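Local coordinates for protein salt-tolerant glutaminase (Micrococcus luteus, PDB 3IH9) that probably hydrolyses L-glutamine to L-glutamate and ammonium, and binds the product L-glutamate in its active site, at residues A[94-99]-A[113-118]; A[323-328]-A[403-408]. All coordinates share one frame; numbering follows the deposited sequence.

Interaction 1 of 2, residues A[94-99]-A[113-118]; sequences EAFNEL and INAGAL
The N-terminal start of helix 114-123, which carries the L-glutamate-binding N114 of the glutaminase active site, is met by E94 from the loop before helix 99-102. E94 touches N114 chiefly through its carboxylate. OE1 of E94 accepts the backbone N-H of N114 at 2.9 Å. That bond is nearly straight, 176° at the hydrogen, and uses the syn lone pair of OE1. The sister oxygen OE2 takes a water at 2.7 Å, which in turn accepts from the backbone N of A115 at 2.9 Å. One carboxylate thus serves two successive amides of the first helical turn, one directly and one through water. With CG anti to the backbone N and a bend at chi2 (57°), the E94 chain folds its acid down onto the helix start. The carboxylate and the N114 amide have planes 46° apart. OE1 of E94 and OD1 of N114 lie 3.3 Å apart as two acceptors without a bond; R166 forms a salt bridge with the other oxygen, OE2, and K67 NZ is hydrogen-bonded to OD1. Farther along the loop, the F96 ring lies obliquely to the methyl of A115, CD1 to CB 4.4 Å. The helix start and R166 would probably both favour a charged E94. By taking the N-H of N114, E94 acts as a second-shell residue that helps position the backbone of this ligand-binding residue.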
loop_
_atom_site.group_PDB
_atom_site.type_symbol
_atom_site.label_atom_id
_atom_site.label_comp_id
_atom_site.label_asym_id
_atom_site.label_seq_id
_atom_site.Cartn_x
_atom_site.Cartn_y
_atom_site.Cartn_z
ATOM N N GLU A 94 -2.120 -23.904 6.659
ATOM C CA GLU A 94 -1.732 -25.026 5.797
ATOM C C GLU A 94 -2.480 -26.320 6.139
ATOM O O GLU A 94 -2.592 -27.217 5.306
ATOM C CB GLU A 94 -0.216 -25.253 5.860
ATOM C CG GLU A 94 0.327 -26.418 4.992
ATOM C CD GLU A 94 -0.005 -26.303 3.488
ATOM O OE1 GLU A 94 0.422 -25.329 2.830
ATOM O OE2 GLU A 94 -0.691 -27.205 2.957
ATOM N N ALA A 95 -2.994 -26.422 7.360
ATOM C CA ALA A 95 -3.744 -27.613 7.745
ATOM C C ALA A 95 -4.892 -27.723 6.750
ATOM O O ALA A 95 -5.620 -26.757 6.533
ATOM C CB ALA A 95 -4.278 -27.470 9.161
ATOM N N PHE A 96 -5.053 -28.894 6.145
ATOM C CA PHE A 96 -6.092 -29.098 5.144
ATOM C C PHE A 96 -7.423 -29.578 5.692
ATOM O O PHE A 96 -7.483 -30.560 6.430
ATOM C CB PHE A 96 -5.620 -30.095 4.075
ATOM C CG PHE A 96 -6.645 -30.357 3.005
ATOM C CD1 PHE A 96 -6.847 -29.440 1.977
ATOM C CD2 PHE A 96 -7.456 -31.489 3.064
ATOM C CE1 PHE A 96 -7.848 -29.638 1.029
ATOM C CE2 PHE A 96 -8.456 -31.694 2.124
ATOM C CZ PHE A 96 -8.650 -30.764 1.101
ATOM N N ASN A 97 -8.491 -28.889 5.298
ATOM C CA ASN A 97 -9.849 -29.237 5.712
ATOM C C ASN A 97 -10.664 -29.490 4.430
ATOM O O ASN A 97 -10.813 -28.587 3.602
ATOM C CB ASN A 97 -10.467 -28.080 6.514
ATOM C CG ASN A 97 -11.754 -28.473 7.214
ATOM O OD1 ASN A 97 -12.644 -29.077 6.612
ATOM N ND2 ASN A 97 -11.864 -28.124 8.490
ATOM N N GLU A 98 -11.179 -30.708 4.262
ATOM C CA GLU A 98 -11.956 -31.058 3.065
ATOM C C GLU A 98 -13.134 -30.109 2.777
ATOM O O GLU A 98 -13.466 -29.850 1.614
ATOM C CB GLU A 98 -12.477 -32.491 3.175
ATOM C CG GLU A 98 -13.018 -33.069 1.874
ATOM C CD GLU A 98 -13.506 -34.491 2.042
ATOM O OE1 GLU A 98 -12.876 -35.236 2.819
ATOM O OE2 GLU A 98 -14.507 -34.871 1.393
ATOM N N LEU A 99 -13.752 -29.589 3.841
ATOM C CA LEU A 99 -14.887 -28.665 3.704
ATOM C C LEU A 99 -14.542 -27.534 2.754
ATOM O O LEU A 99 -15.405 -26.954 2.123
ATOM C CB LEU A 99 -15.256 -28.068 5.045
ATOM C CG LEU A 99 -15.901 -29.049 6.011
ATOM C CD1 LEU A 99 -15.986 -28.431 7.393
ATOM C CD2 LEU A 99 -17.277 -29.435 5.502
ATOM N N ILE A 113 -1.046 -21.753 -0.081
ATOM C CA ILE A 113 -1.008 -23.050 0.594
ATOM C C ILE A 113 -0.758 -24.166 -0.422
ATOM O O ILE A 113 -1.098 -24.037 -1.597
ATOM C CB ILE A 113 -2.311 -23.336 1.337
ATOM C CG1 ILE A 113 -3.489 -23.316 0.355
ATOM C CG2 ILE A 113 -2.496 -22.310 2.430
ATOM C CD1 ILE A 113 -4.761 -23.887 0.917
ATOM N N ASN A 114 -0.175 -25.263 0.040
ATOM C CA ASN A 114 0.162 -26.375 -0.842
ATOM C C ASN A 114 -0.936 -26.790 -1.809
ATOM O O ASN A 114 -0.712 -26.814 -3.020
ATOM C CB ASN A 114 0.629 -27.570 -0.011
ATOM C CG ASN A 114 2.012 -27.344 0.603
ATOM O OD1 ASN A 114 2.579 -26.253 0.503
ATOM N ND2 ASN A 114 2.555 -28.378 1.242
ATOM N N ALA A 115 -2.118 -27.102 -1.289
ATOM C CA ALA A 115 -3.226 -27.513 -2.146
ATOM C C ALA A 115 -3.463 -26.472 -3.226
ATOM O O ALA A 115 -3.757 -26.805 -4.371
ATOM C CB ALA A 115 -4.490 -27.709 -1.321
ATOM N N GLY A 116 -3.325 -25.204 -2.863
ATOM C CA GLY A 116 -3.523 -24.147 -3.838
ATOM C C GLY A 116 -2.410 -24.095 -4.876
ATOM O O GLY A 116 -2.643 -23.767 -6.042
ATOM N N ALA A 117 -1.193 -24.422 -4.455
ATOM C CA ALA A 117 -0.047 -24.404 -5.349
ATOM C C ALA A 117 -0.109 -25.575 -6.328
ATOM O O ALA A 117 0.311 -25.455 -7.477
ATOM C CB ALA A 117 1.238 -24.455 -4.534
ATOM N N LEU A 118 -0.625 -26.708 -5.864
ATOM C CA LEU A 118 -0.752 -27.886 -6.714
ATOM C C LEU A 118 -1.736 -27.597 -7.843
ATOM O O LEU A 118 -1.538 -28.020 -8.982
ATOM C CB LEU A 118 -1.211 -29.087 -5.887
ATOM C CG LEU A 118 -0.070 -29.620 -5.026
ATOM C CD1 LEU A 118 -0.611 -30.502 -3.907
ATOM C CD2 LEU A 118 0.910 -30.369 -5.924
HETATM O O HOH W 1 -2.906 -26.983 1.448
#

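Interaction 2 of 2, residues A[323-328]-A[403-408]; sequences EGDRVF and PIRTVV
The axes of the short strands 326-328 and 406-408 approach to 4.8 Å and run parallel within 17°, and V327 uses both of its backbone polar groups to pair on either side of V407. Its N-H gives to T406 O at 3.0 Å, and its carbonyl accepts V408 N at 2.9 Å. On the face of the sheet that carries V327 and V407, the CG2 branch of V327 meets the CD1 methyl of I404 at 3.8 Å, next to R322 of strand 317-322. The other face holds R326, T406, F328 and V408. There the F328 ring stands beside V408, CD2 to CB 4.2 Å, both side chains pointing the same way. R326 runs alongside T406 and sets one guanidinium face over CG2 of V408, while NH1 reaches E440 of strand 438-442 in a salt bridge. Next to the strand pairing, D325 crosses R405 at about a right angle. CG anti to the backbone N (chi1 173°) places the D325 carboxylate near R405 N, which OD2 accepts at 3.0 Å on its syn side, the donor 26° out of the carboxylate plane. OD1 makes a long salt bridge to NH1 of R405, 3.8 Å. The carboxylate sits closer to the main-chain amide than to the guanidinium, so the backbone bond is probably the larger part of this contact, and D325 extends the pairing of the two segments beyond the regular parallel bonds.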
loop_
_atom_site.group_PDB
_atom_site.type_symbol
_atom_site.label_atom_id
_atom_site.label_comp_id
_atom_site.label_asym_id
_atom_site.label_seq_id
_atom_site.Cartn_x
_atom_site.Cartn_y
_atom_site.Cartn_z
ATOM N N GLU A 323 4.341 33.339 -17.209
ATOM C CA GLU A 323 5.265 34.239 -17.886
ATOM C C GLU A 323 4.586 35.544 -18.296
ATOM O O GLU A 323 5.183 36.613 -18.196
ATOM C CB GLU A 323 5.881 33.548 -19.106
ATOM C CG GLU A 323 6.974 34.346 -19.808
ATOM C CD GLU A 323 8.081 34.802 -18.868
ATOM O OE1 GLU A 323 7.817 35.671 -18.007
ATOM O OE2 GLU A 323 9.219 34.289 -18.990
ATOM N N GLY A 324 3.338 35.466 -18.743
ATOM C CA GLY A 324 2.629 36.673 -19.140
ATOM C C GLY A 324 1.181 36.437 -19.530
ATOM O O GLY A 324 0.274 36.567 -18.711
ATOM N N ASP A 325 0.961 36.114 -20.797
ATOM C CA ASP A 325 -0.376 35.838 -21.290
ATOM C C ASP A 325 -0.438 34.335 -21.253
ATOM O O ASP A 325 -1.479 33.717 -21.081
ATOM C CB ASP A 325 -0.518 36.285 -22.740
ATOM C CG ASP A 325 -1.832 35.856 -23.335
ATOM O OD1 ASP A 325 -2.011 36.036 -24.557
ATOM O OD2 ASP A 325 -2.686 35.344 -22.577
ATOM N N ARG A 326 0.739 33.773 -21.423
ATOM C CA ARG A 326 0.813 32.345 -21.408
ATOM C C ARG A 326 1.293 31.789 -20.075
ATOM O O ARG A 326 2.078 32.419 -19.355
ATOM C CB ARG A 326 1.709 31.878 -22.550
ATOM C CG ARG A 326 2.718 32.904 -23.017
ATOM C CD ARG A 326 3.752 32.241 -23.895
ATOM N NE ARG A 326 3.131 31.415 -24.922
ATOM C CZ ARG A 326 3.784 30.513 -25.648
ATOM N NH1 ARG A 326 3.140 29.805 -26.563
ATOM N NH2 ARG A 326 5.079 30.317 -25.451
ATOM N N VAL A 327 0.776 30.612 -19.750
ATOM C CA VAL A 327 1.131 29.920 -18.523
ATOM C C VAL A 327 1.864 28.630 -18.883
ATOM O O VAL A 327 1.458 27.912 -19.797
ATOM C CB VAL A 327 -0.124 29.553 -17.691
ATOM C CG1 VAL A 327 0.296 28.934 -16.370
ATOM C CG2 VAL A 327 -0.974 30.785 -17.449
ATOM N N PHE A 328 2.947 28.346 -18.167
ATOM C CA PHE A 328 3.729 27.139 -18.411
ATOM C C PHE A 328 3.544 26.142 -17.267
ATOM O O PHE A 328 3.814 26.455 -16.104
ATOM C CB PHE A 328 5.208 27.493 -18.564
ATOM C CG PHE A 328 5.484 28.468 -19.675
ATOM C CD1 PHE A 328 5.167 29.816 -19.533
ATOM C CD2 PHE A 328 6.039 28.034 -20.876
ATOM C CE1 PHE A 328 5.402 30.719 -20.572
ATOM C CE2 PHE A 328 6.276 28.928 -21.921
ATOM C CZ PHE A 328 5.956 30.271 -21.769
ATOM N N PRO A 403 -5.853 38.183 -19.248
ATOM C CA PRO A 403 -6.408 36.833 -19.116
ATOM C C PRO A 403 -5.372 35.776 -19.504
ATOM O O PRO A 403 -4.195 36.084 -19.684
ATOM C CB PRO A 403 -7.588 36.862 -20.077
ATOM C CG PRO A 403 -7.040 37.661 -21.199
ATOM C CD PRO A 403 -6.336 38.815 -20.490
ATOM N N ILE A 404 -5.822 34.532 -19.634
ATOM C CA ILE A 404 -4.944 33.426 -19.996
ATOM C C ILE A 404 -5.393 32.851 -21.337
ATOM O O ILE A 404 -6.432 32.198 -21.421
ATOM C CB ILE A 404 -4.993 32.318 -18.911
ATOM C CG1 ILE A 404 -4.428 32.861 -17.595
ATOM C CG2 ILE A 404 -4.220 31.093 -19.370
ATOM C CD1 ILE A 404 -4.441 31.861 -16.449
ATOM N N ARG A 405 -4.605 33.093 -22.379
ATOM C CA ARG A 405 -4.937 32.615 -23.719
ATOM C C ARG A 405 -4.242 31.324 -24.102
ATOM O O ARG A 405 -4.752 30.565 -24.919
ATOM C CB ARG A 405 -4.585 33.671 -24.769
ATOM C CG ARG A 405 -5.430 34.927 -24.736
ATOM C CD ARG A 405 -5.065 35.847 -25.899
ATOM N NE ARG A 405 -5.944 37.010 -25.971
ATOM C CZ ARG A 405 -6.066 37.917 -25.006
ATOM N NH1 ARG A 405 -5.360 37.802 -23.888
ATOM N NH2 ARG A 405 -6.900 38.938 -25.158
ATOM N N THR A 406 -3.071 31.077 -23.526
ATOM C CA THR A 406 -2.332 29.871 -23.859
ATOM C C THR A 406 -1.771 29.137 -22.638
ATOM O O THR A 406 -1.320 29.758 -21.672
ATOM C CB THR A 406 -1.171 30.197 -24.836
ATOM O OG1 THR A 406 -1.690 30.887 -25.983
ATOM C CG2 THR A 406 -0.478 28.915 -25.301
ATOM N N VAL A 407 -1.819 27.808 -22.692
ATOM C CA VAL A 407 -1.305 26.960 -21.626
ATOM C C VAL A 407 -0.401 25.916 -22.270
ATOM O O VAL A 407 -0.832 25.174 -23.152
ATOM C CB VAL A 407 -2.444 26.240 -20.870
ATOM C CG1 VAL A 407 -1.864 25.295 -19.835
ATOM C CG2 VAL A 407 -3.341 27.256 -20.193
ATOM N N VAL A 408 0.857 25.874 -21.838
ATOM C CA VAL A 408 1.817 24.920 -22.380
ATOM C C VAL A 408 2.073 23.774 -21.411
ATOM O O VAL A 408 2.508 23.990 -20.279
ATOM C CB VAL A 408 3.168 25.593 -22.699
ATOM C CG1 VAL A 408 4.123 24.569 -23.281
ATOM C CG2 VAL A 408 2.969 26.745 -23.679
#

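The two contacts belong to separate parts of the chain. Interaction 1 lies in the glutaminase domain, of the beta-lactamase clan, and interaction 2 in the C-terminal sheet, in a region assigned to the STAS family. Their centres are 63 Å apart, their nearest atoms about 50 Å, and they sit on opposite sides of the chain's centre. Interaction 1 holds a ligand-binding residue, with the side chains of N167 and Y191 each about 3 Å from that of N114, whereas interaction 2 lies away from the annotated sites and joins two strands of the sheet. Both nevertheless illustrate one principle: an acidic side chain accepts a backbone N-H from another segment, at a helix start in one and beside a strand in the other.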